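Kinesin-like protein KIF19 (Mus musculus, PDB 5GSZ) regulates the length of motile cilia as a plus-end-directed microtubule motor of the kinesin-8 family that depolymerises microtubules at ciliary tips. Local coordinates at residues A30-A34 with I323-T328; T85-I89 with T127-L131; D141-S147 with A227-R233. One frame throughout, in Å; residues are numbered along the deposited sequence.

From the N terminus, the chain of this kinesin motor domain soon reaches 30-34, whose partner 323-328 leads out of the end of strand 315-323; interaction 1 thus closes a loop of nearly the whole domain. The other two contacts are nested inside it, one after the other. Interaction 2 joins the turn at 85-89 to helix 123-136, and interaction 3 opens just after that helix, pairing strands 142-154 and 220-232 in the large mixed sheet. Interactions 2 and 3 touch where Leu131 CD2 packs on Val228 CG2 at 4.0 Å, so helix and sheet are joined there. Interactions 1 and 3 lie on opposite sides of the chain's centre, their own centres about 46 Å apart.

Interaction 1: residues A30-A34 with I323-T328; sequences ATLIA and ISPAST
Ile33 and Ser327 show how two loops can be joined by two backbone bonds and one from a serine hydroxyl, with apolar side chains packed alongside. The CB of Ile33 starts off to one side of 323-328, but its CG1 branch, set between the backbone N and the carbonyl carbon (chi1 67°), turns back to the partner. CG1 passes Pro325 O at 3.7 Å; CD1, at the tip, reaches Ser327 CA at 3.5 Å and also lies near Ala326 O. The other branch, CG2, rests against Ser327 CB at 3.7 Å, so both branches of Ile33 lie against Ser327, at the start of the 3-10 segment.

Around this centre the polar atoms pair off. Ser327 is gripped twice by Thr31: its OG takes the N-H of Thr31 at 2.9 Å, while its own N gives to Thr31 O at 2.8 Å. Farther along, Ile33 N donates to Pro325 O, almost straight at 167°. Leu32 and Ala326 form a single beta bridge between these bonds.

Methyl groups complete the seam. Leu32 CD2 meets Pro325 CB at 3.6 Å, and Ala34 CB fits against Pro325 and the CD1 of Ile323. Ser324 forms an ST turn, its OG accepting from Ala326 N and also bonded to Glu25; its side chain lies about 5 Å from that of Cys108 in the nucleotide-binding loop. The chemistry implies a join specified mainly by main-chain bonds, with apolar groups packed alongside, that fixes the loop before strand 34-36 to the exit of strand 315-323 near the ADP pocket.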
ATOM      1  N   ALA A  30      23.836  10.185 -11.757  1.00 50.67           N
ATOM      2  CA  ALA A  30      22.507  10.765 -11.870  1.00 49.03           C
ATOM      3  C   ALA A  30      22.461  12.170 -11.283  1.00 52.44           C
ATOM      4  O   ALA A  30      23.236  12.521 -10.391  1.00 47.48           O
ATOM      5  CB  ALA A  30      21.465   9.886 -11.175  1.00 42.81           C
ATOM      6  N   THR A  31      21.534  12.977 -11.791  1.00 49.53           N
ATOM      7  CA  THR A  31      21.260  14.270 -11.191  1.00 51.96           C
ATOM      8  C   THR A  31      19.846  14.277 -10.604  1.00 50.28           C
ATOM      9  O   THR A  31      19.109  13.285 -10.666  1.00 54.36           O
ATOM     10  CB  THR A  31      21.471  15.410 -12.204  1.00 56.45           C
ATOM     11  OG1 THR A  31      20.611  15.234 -13.331  1.00 54.25           O
ATOM     12  CG2 THR A  31      22.941  15.493 -12.662  1.00 43.06           C
ATOM     13  N   LEU A  32      19.482  15.402  -9.995  1.00 45.61           N
ATOM     14  CA  LEU A  32      18.158  15.572  -9.421  1.00 50.06           C
ATOM     15  C   LEU A  32      17.217  16.156 -10.460  1.00 54.41           C
ATOM     16  O   LEU A  32      17.515  17.192 -11.057  1.00 60.42           O
ATOM     17  CB  LEU A  32      18.192  16.487  -8.197  1.00 51.03           C
ATOM     18  CG  LEU A  32      18.607  15.900  -6.851  1.00 53.86           C
ATOM     19  CD1 LEU A  32      18.396  16.935  -5.734  1.00 55.72           C
ATOM     20  CD2 LEU A  32      17.850  14.604  -6.578  1.00 45.29           C
ATOM     21  N   ILE A  33      16.073  15.505 -10.656  1.00 52.41           N
ATOM     22  CA  ILE A  33      15.097  15.939 -11.646  1.00 50.40           C
ATOM     23  C   ILE A  33      13.694  15.925 -11.047  1.00 51.45           C
ATOM     24  O   ILE A  33      12.733  16.390 -11.668  1.00 50.67           O
ATOM     25  CB  ILE A  33      15.170  15.049 -12.897  1.00 53.37           C
ATOM     26  CG1 ILE A  33      14.710  13.623 -12.563  1.00 46.98           C
ATOM     27  CG2 ILE A  33      16.585  15.059 -13.483  1.00 51.51           C
ATOM     28  CD1 ILE A  33      14.543  12.773 -13.760  1.00 43.08           C
ATOM     29  N   ALA A  34      13.555  15.388  -9.843  1.00 50.01           N
ATOM     30  CA  ALA A  34      12.287  15.420  -9.132  1.00 54.02           C
ATOM     31  C   ALA A  34      12.395  16.436  -8.012  1.00 53.41           C
ATOM     32  O   ALA A  34      13.377  16.432  -7.262  1.00 57.50           O
ATOM     33  CB  ALA A  34      11.912  14.041  -8.580  1.00 52.61           C
ATOM     34  N   ILE A 323       8.670   7.521  -5.655  1.00 41.00           N
ATOM     35  CA  ILE A 323       9.616   7.663  -6.762  1.00 44.51           C
ATOM     36  C   ILE A 323      11.011   7.944  -6.227  1.00 43.02           C
ATOM     37  O   ILE A 323      11.200   8.407  -5.098  1.00 44.41           O
ATOM     38  CB  ILE A 323       9.265   8.783  -7.781  1.00 42.96           C
ATOM     39  CG1 ILE A 323       9.447  10.163  -7.150  1.00 43.11           C
ATOM     40  CG2 ILE A 323       7.862   8.594  -8.386  1.00 47.24           C
ATOM     41  CD1 ILE A 323       9.156  11.307  -8.088  1.00 44.36           C
ATOM     42  N   SER A 324      11.987   7.656  -7.070  1.00 41.86           N
ATOM     43  CA  SER A 324      13.337   8.166  -6.934  1.00 41.18           C
ATOM     44  C   SER A 324      13.418   9.583  -7.507  1.00 42.53           C
ATOM     45  O   SER A 324      12.715   9.916  -8.468  1.00 46.02           O
ATOM     46  CB  SER A 324      14.319   7.259  -7.661  1.00 40.75           C
ATOM     47  OG  SER A 324      15.622   7.805  -7.650  1.00 42.33           O
ATOM     48  N   PRO A 325      14.241  10.449  -6.922  1.00 46.11           N
ATOM     49  CA  PRO A 325      14.475  11.769  -7.528  1.00 42.32           C
ATOM     50  C   PRO A 325      15.564  11.749  -8.583  1.00 42.34           C
ATOM     51  O   PRO A 325      15.880  12.803  -9.143  1.00 49.52           O
ATOM     52  CB  PRO A 325      14.894  12.625  -6.325  1.00 43.78           C
ATOM     53  CG  PRO A 325      15.559  11.645  -5.374  1.00 38.26           C
ATOM     54  CD  PRO A 325      14.979  10.272  -5.653  1.00 41.02           C
ATOM     55  N   ALA A 326      16.107  10.565  -8.864  1.00 37.99           N
ATOM     56  CA  ALA A 326      17.270  10.414  -9.720  1.00 39.86           C
ATOM     57  C   ALA A 326      16.922  10.496 -11.205  1.00 49.42           C
ATOM     58  O   ALA A 326      15.935   9.903 -11.672  1.00 44.97           O
ATOM     59  CB  ALA A 326      17.942   9.076  -9.435  1.00 40.54           C
ATOM     60  N   SER A 327      17.780  11.205 -11.951  1.00 49.41           N
ATOM     61  CA  SER A 327      17.678  11.229 -13.407  1.00 45.17           C
ATOM     62  C   SER A 327      17.736   9.826 -14.005  1.00 44.42           C
ATOM     63  O   SER A 327      17.015   9.536 -14.965  1.00 50.67           O
ATOM     64  CB  SER A 327      18.783  12.107 -14.004  1.00 53.06           C
ATOM     65  OG  SER A 327      20.069  11.506 -13.884  1.00 50.16           O
ATOM     66  N   THR A 328      18.573   8.932 -13.464  1.00 39.80           N
ATOM     67  CA  THR A 328      18.591   7.591 -14.051  1.00 45.39           C
ATOM     68  C   THR A 328      17.266   6.840 -13.883  1.00 45.55           C
ATOM     69  O   THR A 328      17.149   5.724 -14.391  1.00 40.98           O
ATOM     70  CB  THR A 328      19.721   6.732 -13.470  1.00 38.82           C
ATOM     71  OG1 THR A 328      19.582   6.649 -12.052  1.00 47.14           O
ATOM     72  CG2 THR A 328      21.044   7.338 -13.784  1.00 51.22           C
TER

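Interaction 2: residues T85-I89 with T127-L131; sequences TKSLI and TLNDL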
ATOM      1  N   THR A  85      -2.481   8.325   7.156  1.00 48.26           N
ATOM      2  CA  THR A  85      -3.333   7.284   7.704  1.00 47.42           C
ATOM      3  C   THR A  85      -3.858   7.548   9.110  1.00 48.79           C
ATOM      4  O   THR A  85      -4.766   6.837   9.542  1.00 47.33           O
ATOM      5  CB  THR A  85      -2.598   5.933   7.690  1.00 47.09           C
ATOM      6  OG1 THR A  85      -1.454   5.995   8.537  1.00 52.82           O
ATOM      7  CG2 THR A  85      -2.117   5.622   6.317  1.00 48.20           C
ATOM      8  N   LYS A  86      -3.327   8.528   9.843  1.00 50.61           N
ATOM      9  CA  LYS A  86      -3.796   8.759  11.207  1.00 49.97           C
ATOM     10  C   LYS A  86      -5.313   8.930  11.248  1.00 49.71           C
ATOM     11  O   LYS A  86      -6.003   8.323  12.080  1.00 49.83           O
ATOM     12  CB  LYS A  86      -3.101   9.987  11.800  1.00 52.09           C
ATOM     13  CG  LYS A  86      -3.433  10.249  13.256  1.00 53.79           C
ATOM     14  CD  LYS A  86      -3.064  11.663  13.624  1.00 59.80           C
ATOM     15  CE  LYS A  86      -3.499  12.050  15.030  1.00 63.51           C
ATOM     16  NZ  LYS A  86      -2.729  11.340  16.086  1.00 65.27           N
ATOM     17  N   SER A  87      -5.854   9.742  10.334  1.00 47.16           N
ATOM     18  CA  SER A  87      -7.273  10.068  10.323  1.00 40.77           C
ATOM     19  C   SER A  87      -8.154   8.903   9.910  1.00 46.71           C
ATOM     20  O   SER A  87      -9.377   9.017  10.017  1.00 53.72           O
ATOM     21  CB  SER A  87      -7.531  11.239   9.385  1.00 49.06           C
ATOM     22  OG  SER A  87      -7.421  10.852   8.021  1.00 50.02           O
ATOM     23  N   LEU A  88      -7.586   7.800   9.423  1.00 47.98           N
ATOM     24  CA  LEU A  88      -8.394   6.616   9.151  1.00 46.24           C
ATOM     25  C   LEU A  88      -8.856   5.937  10.423  1.00 44.01           C
ATOM     26  O   LEU A  88      -9.855   5.209  10.393  1.00 46.09           O
ATOM     27  CB  LEU A  88      -7.614   5.591   8.323  1.00 44.23           C
ATOM     28  CG  LEU A  88      -7.097   6.061   6.973  1.00 48.87           C
ATOM     29  CD1 LEU A  88      -6.313   4.940   6.299  1.00 47.87           C
ATOM     30  CD2 LEU A  88      -8.256   6.545   6.122  1.00 45.36           C
ATOM     31  N   ILE A  89      -8.145   6.153  11.530  1.00 39.85           N
ATOM     32  CA  ILE A  89      -8.290   5.289  12.693  1.00 43.31           C
ATOM     33  C   ILE A  89      -9.685   5.408  13.298  1.00 46.39           C
ATOM     34  O   ILE A  89     -10.324   4.390  13.601  1.00 43.48           O
ATOM     35  CB  ILE A  89      -7.180   5.612  13.705  1.00 43.34           C
ATOM     36  CG1 ILE A  89      -5.838   5.240  13.086  1.00 46.14           C
ATOM     37  CG2 ILE A  89      -7.394   4.863  15.018  1.00 47.77           C
ATOM     38  CD1 ILE A  89      -4.675   5.746  13.820  1.00 46.84           C
ATOM     39  N   THR A 127       0.291   3.296  13.094  1.00 48.94           N
ATOM     40  CA  THR A 127      -1.151   3.135  13.018  1.00 49.98           C
ATOM     41  C   THR A 127      -1.669   2.181  14.084  1.00 48.14           C
ATOM     42  O   THR A 127      -2.696   2.462  14.713  1.00 50.01           O
ATOM     43  CB  THR A 127      -1.545   2.657  11.625  1.00 44.99           C
ATOM     44  OG1 THR A 127      -0.851   3.445  10.653  1.00 45.87           O
ATOM     45  CG2 THR A 127      -3.036   2.812  11.409  1.00 38.95           C
ATOM     46  N   LEU A 128      -0.991   1.046  14.295  1.00 48.05           N
ATOM     47  CA  LEU A 128      -1.392   0.163  15.389  1.00 46.97           C
ATOM     48  C   LEU A 128      -1.384   0.900  16.714  1.00 53.71           C
ATOM     49  O   LEU A 128      -2.191   0.604  17.605  1.00 56.17           O
ATOM     50  CB  LEU A 128      -0.494  -1.073  15.464  1.00 43.11           C
ATOM     51  CG  LEU A 128      -0.732  -2.244  14.499  1.00 51.80           C
ATOM     52  CD1 LEU A 128      -0.418  -2.004  13.050  1.00 48.63           C
ATOM     53  CD2 LEU A 128       0.021  -3.465  14.967  1.00 55.29           C
ATOM     54  N   ASN A 129      -0.521   1.898  16.842  1.00 56.45           N
ATOM     55  CA  ASN A 129      -0.308   2.557  18.118  1.00 54.69           C
ATOM     56  C   ASN A 129      -1.431   3.535  18.435  1.00 52.85           C
ATOM     57  O   ASN A 129      -2.022   3.491  19.516  1.00 57.52           O
ATOM     58  CB  ASN A 129       1.042   3.252  18.072  1.00 56.05           C
ATOM     59  CG  ASN A 129       1.723   3.255  19.390  1.00 66.57           C
ATOM     60  OD1 ASN A 129       1.290   3.918  20.343  1.00 74.10           O
ATOM     61  ND2 ASN A 129       2.765   2.449  19.490  1.00 59.98           N
ATOM     62  N   ASP A 130      -1.743   4.423  17.502  1.00 50.01           N
ATOM     63  CA  ASP A 130      -2.890   5.289  17.701  1.00 56.30           C
ATOM     64  C   ASP A 130      -4.193   4.508  17.734  1.00 55.17           C
ATOM     65  O   ASP A 130      -5.225   5.033  18.175  1.00 51.13           O
ATOM     66  CB  ASP A 130      -2.951   6.334  16.597  1.00 53.90           C
ATOM     67  CG  ASP A 130      -2.061   7.500  16.862  1.00 56.17           C
ATOM     68  OD1 ASP A 130      -1.534   7.584  17.997  1.00 61.22           O
ATOM     69  OD2 ASP A 130      -1.925   8.338  15.946  1.00 54.97           O
ATOM     70  N   LEU A 131      -4.170   3.274  17.262  1.00 50.42           N
ATOM     71  CA  LEU A 131      -5.374   2.472  17.295  1.00 54.27           C
ATOM     72  C   LEU A 131      -5.691   2.057  18.726  1.00 55.69           C
ATOM     73  O   LEU A 131      -6.829   2.190  19.186  1.00 52.52           O
ATOM     74  CB  LEU A 131      -5.181   1.274  16.376  1.00 51.31           C
ATOM     75  CG  LEU A 131      -6.447   0.610  15.891  1.00 51.62           C
ATOM     76  CD1 LEU A 131      -6.236   0.157  14.457  1.00 47.64           C
ATOM     77  CD2 LEU A 131      -6.736  -0.569  16.796  1.00 55.81           C
TER
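Ile89 presses its side chain onto helix 123-136 at Thr127, Asp130 and Leu131, in a helix-to-turn packing beside the central sheet of the kinesin motor domain, a P-loop NTPase fold. The segment 85-89 runs from the end of helix 77-84 to the first residue of helix 89-93.

Van der Waals contacts of Ile89 form the middle of the interface. Its CD1 comes up to Asp130 CB, the two side chains crossing at about a right angle, and also packs against the carbonyl of Thr127, 3.9 Å from O. CG1 runs past Thr127 CG2 at 4.1 Å. The second branch, CG2, is anti to the backbone N (chi1 -65° for CG1) and lies 3.9 Å from Leu131 CA, with Leu131 CB its apolar side-chain partner, so the forked side chain spans a full turn of the helix.

Charge marks one flank. Lys86 reaches Asp130 with a chain extended as far as CE and bent only at its last torsion (chi4 69°), which brings NZ to OD2 at 3.1 Å in a salt bridge. The ammonium nitrogen meets OD2 from above the carboxylate plane, 45° out of it, and the same OD2 is hydrogen-bonded to Tyr81 of helix 77-84. One oxygen therefore gathers the lysine and the tyrosine to the helix. An alanine at Asp130 would keep the carbon that Ile89 touches but would probably leave the ammonium of Lys86 and the hydroxyl of Tyr81 without this common partner.

The other flank is a hydroxyl pair facing the sheet, with Thr85 near Val100 and Thr127 near Leu246 and Met248. Thr127 OG1 is held mainly by the carbonyl of Ile123, one turn back, and receives from Thr85 OG1 only a weak hydrogen bond of 3.4 Å.

Interaction 3: residues D141-S147 with A227-R233; sequences DMEYEVS and AVRQRSR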
ATOM      1  N   ASP A 141     -17.132   3.484  27.289  1.00 52.94           N
ATOM      2  CA  ASP A 141     -18.431   3.156  26.728  1.00 49.44           C
ATOM      3  C   ASP A 141     -18.438   1.879  25.902  1.00 51.44           C
ATOM      4  O   ASP A 141     -19.521   1.325  25.671  1.00 52.86           O
ATOM      5  CB  ASP A 141     -18.930   4.301  25.839  1.00 54.40           C
ATOM      6  CG  ASP A 141     -19.153   5.594  26.601  1.00 54.39           C
ATOM      7  OD1 ASP A 141     -19.313   5.558  27.838  1.00 57.84           O
ATOM      8  OD2 ASP A 141     -19.187   6.661  25.946  1.00 55.97           O
ATOM      9  N   MET A 142     -17.272   1.404  25.446  1.00 50.92           N
ATOM     10  CA  MET A 142     -17.193   0.370  24.421  1.00 47.06           C
ATOM     11  C   MET A 142     -16.265  -0.770  24.829  1.00 49.60           C
ATOM     12  O   MET A 142     -15.278  -0.574  25.546  1.00 51.44           O
ATOM     13  CB  MET A 142     -16.699   0.955  23.104  1.00 43.66           C
ATOM     14  CG  MET A 142     -17.537   2.086  22.542  1.00 46.04           C
ATOM     15  SD  MET A 142     -19.193   1.587  22.002  1.00 57.96           S
ATOM     16  CE  MET A 142     -19.600   2.995  20.974  1.00 42.59           C
ATOM     17  N   GLU A 143     -16.591  -1.970  24.352  1.00 51.23           N
ATOM     18  CA  GLU A 143     -15.669  -3.099  24.392  1.00 51.12           C
ATOM     19  C   GLU A 143     -15.092  -3.324  23.003  1.00 43.00           C
ATOM     20  O   GLU A 143     -15.799  -3.174  22.005  1.00 42.57           O
ATOM     21  CB  GLU A 143     -16.349  -4.378  24.891  1.00 51.11           C
ATOM     22  CG  GLU A 143     -17.217  -4.173  26.143  1.00 56.43           C
ATOM     23  CD  GLU A 143     -18.262  -5.273  26.352  1.00 68.06           C
ATOM     24  OE1 GLU A 143     -18.439  -6.109  25.438  1.00 68.48           O
ATOM     25  OE2 GLU A 143     -18.899  -5.272  27.434  1.00 67.43           O
ATOM     26  N   TYR A 144     -13.801  -3.663  22.943  1.00 46.39           N
ATOM     27  CA  TYR A 144     -13.124  -3.878  21.671  1.00 49.21           C
ATOM     28  C   TYR A 144     -12.429  -5.230  21.626  1.00 49.10           C
ATOM     29  O   TYR A 144     -11.941  -5.742  22.639  1.00 45.25           O
ATOM     30  CB  TYR A 144     -12.096  -2.785  21.347  1.00 42.11           C
ATOM     31  CG  TYR A 144     -12.663  -1.398  21.205  1.00 41.05           C
ATOM     32  CD1 TYR A 144     -12.908  -0.610  22.308  1.00 47.08           C
ATOM     33  CD2 TYR A 144     -13.004  -0.897  19.957  1.00 44.45           C
ATOM     34  CE1 TYR A 144     -13.439   0.683  22.165  1.00 49.56           C
ATOM     35  CE2 TYR A 144     -13.536   0.371  19.806  1.00 46.32           C
ATOM     36  CZ  TYR A 144     -13.754   1.155  20.910  1.00 45.92           C
ATOM     37  OH  TYR A 144     -14.274   2.412  20.761  1.00 46.99           O
ATOM     38  N   GLU A 145     -12.418  -5.801  20.425  1.00 53.08           N
ATOM     39  CA  GLU A 145     -11.588  -6.945  20.074  1.00 56.74           C
ATOM     40  C   GLU A 145     -10.721  -6.539  18.891  1.00 51.11           C
ATOM     41  O   GLU A 145     -11.217  -5.947  17.923  1.00 49.41           O
ATOM     42  CB  GLU A 145     -12.434  -8.181  19.734  1.00 55.10           C
ATOM     43  CG  GLU A 145     -12.675  -9.126  20.902  1.00 65.19           C
ATOM     44  CD  GLU A 145     -13.627 -10.269  20.555  1.00 80.09           C
ATOM     45  OE1 GLU A 145     -14.624 -10.034  19.833  1.00 73.97           O
ATOM     46  OE2 GLU A 145     -13.358 -11.414  20.986  1.00 87.23           O
ATOM     47  N   VAL A 146      -9.426  -6.827  18.976  1.00 49.75           N
ATOM     48  CA  VAL A 146      -8.481  -6.478  17.925  1.00 46.76           C
ATOM     49  C   VAL A 146      -7.654  -7.700  17.587  1.00 52.04           C
ATOM     50  O   VAL A 146      -7.027  -8.286  18.475  1.00 56.96           O
ATOM     51  CB  VAL A 146      -7.550  -5.335  18.350  1.00 46.71           C
ATOM     52  CG1 VAL A 146      -6.699  -4.921  17.176  1.00 50.67           C
ATOM     53  CG2 VAL A 146      -8.332  -4.190  18.890  1.00 49.66           C
ATOM     54  N   SER A 147      -7.633  -8.067  16.307  1.00 52.80           N
ATOM     55  CA  SER A 147      -6.689  -9.046  15.788  1.00 54.02           C
ATOM     56  C   SER A 147      -6.003  -8.489  14.546  1.00 50.05           C
ATOM     57  O   SER A 147      -6.575  -7.670  13.821  1.00 47.16           O
ATOM     58  CB  SER A 147      -7.387 -10.354  15.452  1.00 54.93           C
ATOM     59  OG  SER A 147      -8.353 -10.130  14.442  1.00 57.27           O
ATOM     60  N   ALA A 227      -8.415  -6.185  12.219  1.00 48.23           N
ATOM     61  CA  ALA A 227      -9.856  -6.218  12.433  1.00 46.10           C
ATOM     62  C   ALA A 227     -10.176  -5.648  13.809  1.00 45.23           C
ATOM     63  O   ALA A 227      -9.409  -5.846  14.757  1.00 49.46           O
ATOM     64  CB  ALA A 227     -10.370  -7.648  12.314  1.00 39.41           C
ATOM     65  N   VAL A 228     -11.295  -4.925  13.919  1.00 43.44           N
ATOM     66  CA  VAL A 228     -11.697  -4.272  15.176  1.00 46.21           C
ATOM     67  C   VAL A 228     -13.207  -4.417  15.353  1.00 48.10           C
ATOM     68  O   VAL A 228     -13.986  -3.842  14.583  1.00 49.99           O
ATOM     69  CB  VAL A 228     -11.304  -2.786  15.232  1.00 42.14           C
ATOM     70  CG1 VAL A 228     -11.800  -2.167  16.507  1.00 42.62           C
ATOM     71  CG2 VAL A 228      -9.795  -2.611  15.130  1.00 46.59           C
ATOM     72  N   ARG A 229     -13.625  -5.158  16.369  1.00 47.78           N
ATOM     73  CA  ARG A 229     -15.034  -5.251  16.714  1.00 47.61           C
ATOM     74  C   ARG A 229     -15.350  -4.328  17.891  1.00 46.66           C
ATOM     75  O   ARG A 229     -14.548  -4.174  18.817  1.00 45.52           O
ATOM     76  CB  ARG A 229     -15.426  -6.694  17.025  1.00 50.81           C
ATOM     77  CG  ARG A 229     -16.925  -6.927  16.999  1.00 54.80           C
ATOM     78  CD  ARG A 229     -17.248  -8.357  16.694  1.00 65.28           C
ATOM     79  NE  ARG A 229     -16.724  -9.272  17.704  1.00 77.35           N
ATOM     80  CZ  ARG A 229     -16.614 -10.588  17.523  1.00 85.13           C
ATOM     81  NH1 ARG A 229     -16.993 -11.124  16.369  1.00 81.67           N
ATOM     82  NH2 ARG A 229     -16.127 -11.367  18.489  1.00 83.71           N
ATOM     83  N   GLN A 230     -16.511  -3.678  17.821  1.00 49.11           N
ATOM     84  CA  GLN A 230     -16.922  -2.641  18.761  1.00 47.56           C
ATOM     85  C   GLN A 230     -18.362  -2.906  19.157  1.00 50.39           C
ATOM     86  O   GLN A 230     -19.262  -2.832  18.311  1.00 52.36           O
ATOM     87  CB  GLN A 230     -16.804  -1.237  18.150  1.00 40.48           C
ATOM     88  CG  GLN A 230     -16.952  -0.095  19.150  1.00 43.09           C
ATOM     89  CD  GLN A 230     -17.323   1.241  18.483  1.00 50.22           C
ATOM     90  OE1 GLN A 230     -17.928   1.259  17.412  1.00 49.63           O
ATOM     91  NE2 GLN A 230     -16.921   2.360  19.099  1.00 46.62           N
ATOM     92  N   ARG A 231     -18.582  -3.205  20.431  1.00 45.42           N
ATOM     93  CA  ARG A 231     -19.926  -3.316  20.964  1.00 49.50           C
ATOM     94  C   ARG A 231     -20.053  -2.411  22.182  1.00 50.81           C
ATOM     95  O   ARG A 231     -19.074  -2.123  22.876  1.00 51.02           O
ATOM     96  CB  ARG A 231     -20.291  -4.784  21.317  1.00 48.32           C
ATOM     97  CG  ARG A 231     -19.876  -5.224  22.705  1.00 53.26           C
ATOM     98  CD  ARG A 231     -20.234  -6.667  22.958  1.00 59.42           C
ATOM     99  NE  ARG A 231     -19.401  -7.558  22.160  1.00 66.62           N
ATOM    100  CZ  ARG A 231     -19.870  -8.313  21.175  1.00 66.55           C
ATOM    101  NH1 ARG A 231     -21.169  -8.270  20.881  1.00 65.96           N
ATOM    102  NH2 ARG A 231     -19.048  -9.099  20.484  1.00 60.23           N
ATOM    103  N   SER A 232     -21.279  -1.959  22.424  1.00 55.28           N
ATOM    104  CA  SER A 232     -21.585  -1.086  23.547  1.00 49.73           C
ATOM    105  C   SER A 232     -21.570  -1.851  24.864  1.00 46.75           C
ATOM    106  O   SER A 232     -21.827  -3.054  24.925  1.00 51.34           O
ATOM    107  CB  SER A 232     -22.953  -0.442  23.338  1.00 48.39           C
ATOM    108  OG  SER A 232     -23.306   0.420  24.399  1.00 53.99           O
ATOM    109  N   ARG A 233     -21.257  -1.136  25.924  1.00 47.06           N
ATOM    110  CA  ARG A 233     -21.324  -1.696  27.259  1.00 50.77           C
ATOM    111  C   ARG A 233     -22.713  -1.560  27.869  1.00 51.10           C
ATOM    112  O   ARG A 233     -22.980  -2.175  28.907  1.00 51.67           O
ATOM    113  CB  ARG A 233     -20.282  -1.017  28.164  1.00 52.95           C
ATOM    114  CG  ARG A 233     -18.838  -1.238  27.760  1.00 47.47           C
ATOM    115  CD  ARG A 233     -17.867  -0.629  28.751  1.00 48.36           C
ATOM    116  NE  ARG A 233     -16.492  -0.946  28.384  1.00 50.99           N
ATOM    117  CZ  ARG A 233     -15.879  -2.075  28.714  1.00 48.89           C
ATOM    118  NH1 ARG A 233     -16.513  -2.984  29.430  1.00 51.09           N
ATOM    119  NH2 ARG A 233     -14.641  -2.293  28.322  1.00 43.67           N
TER
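Glu143 lays its CG over the centre of the Arg233 guanidinium, 3.5 Å above the plane, so the aliphatic stem rather than the carboxylate covers that face. The acid and this arginine still attract, OE2 standing 3.9 Å from NH1, but that long salt bridge is a matter of charge alone. At the edge of the Arg231 guanidinium lies Glu143 OE1, again as a long salt bridge, making one acid the centre of a network with two arginines. Arg229 likewise meets Glu145 OE1 edge-on through NH2, in a salt bridge modelled too short for its length to be trusted. The Tyr144 ring has Val228 CG1 at its edge, 3.9 Å from CD2, and runs beside Gln230, ring and amide planes 34° apart. Gln230 CG stands opposite the backbone N (chi1 -169°) and the chain extends beyond it, carrying the amide along the ring until NE2 donates to Tyr144 OH at 3.1 Å; the hydroxyl also bonds Thr138.

These groups ride on an antiparallel ladder in which Glu143 with Arg231, Glu145 with Arg229 and Ser147 with Ala227 are the hydrogen-bonded pairs. The Glu143 N to Arg231 O bond is 2.9 Å. Where the pairing begins on 141-147, Arg233 N gives to Asp141 O, and its NE adds a weak bond to Met142 O besides a bond to Ser139 O.

Glu143 with Arg231 and Glu145 with Arg229 share one face of the sheet. On the other, Tyr144 and Val146 pack against Ile135 of helix 123-136, Val146 also meeting Phe132, and Ile93 of helix 89-93 touches Tyr144 and Val228, while strand 242-250 continues the sheet beyond 220-232.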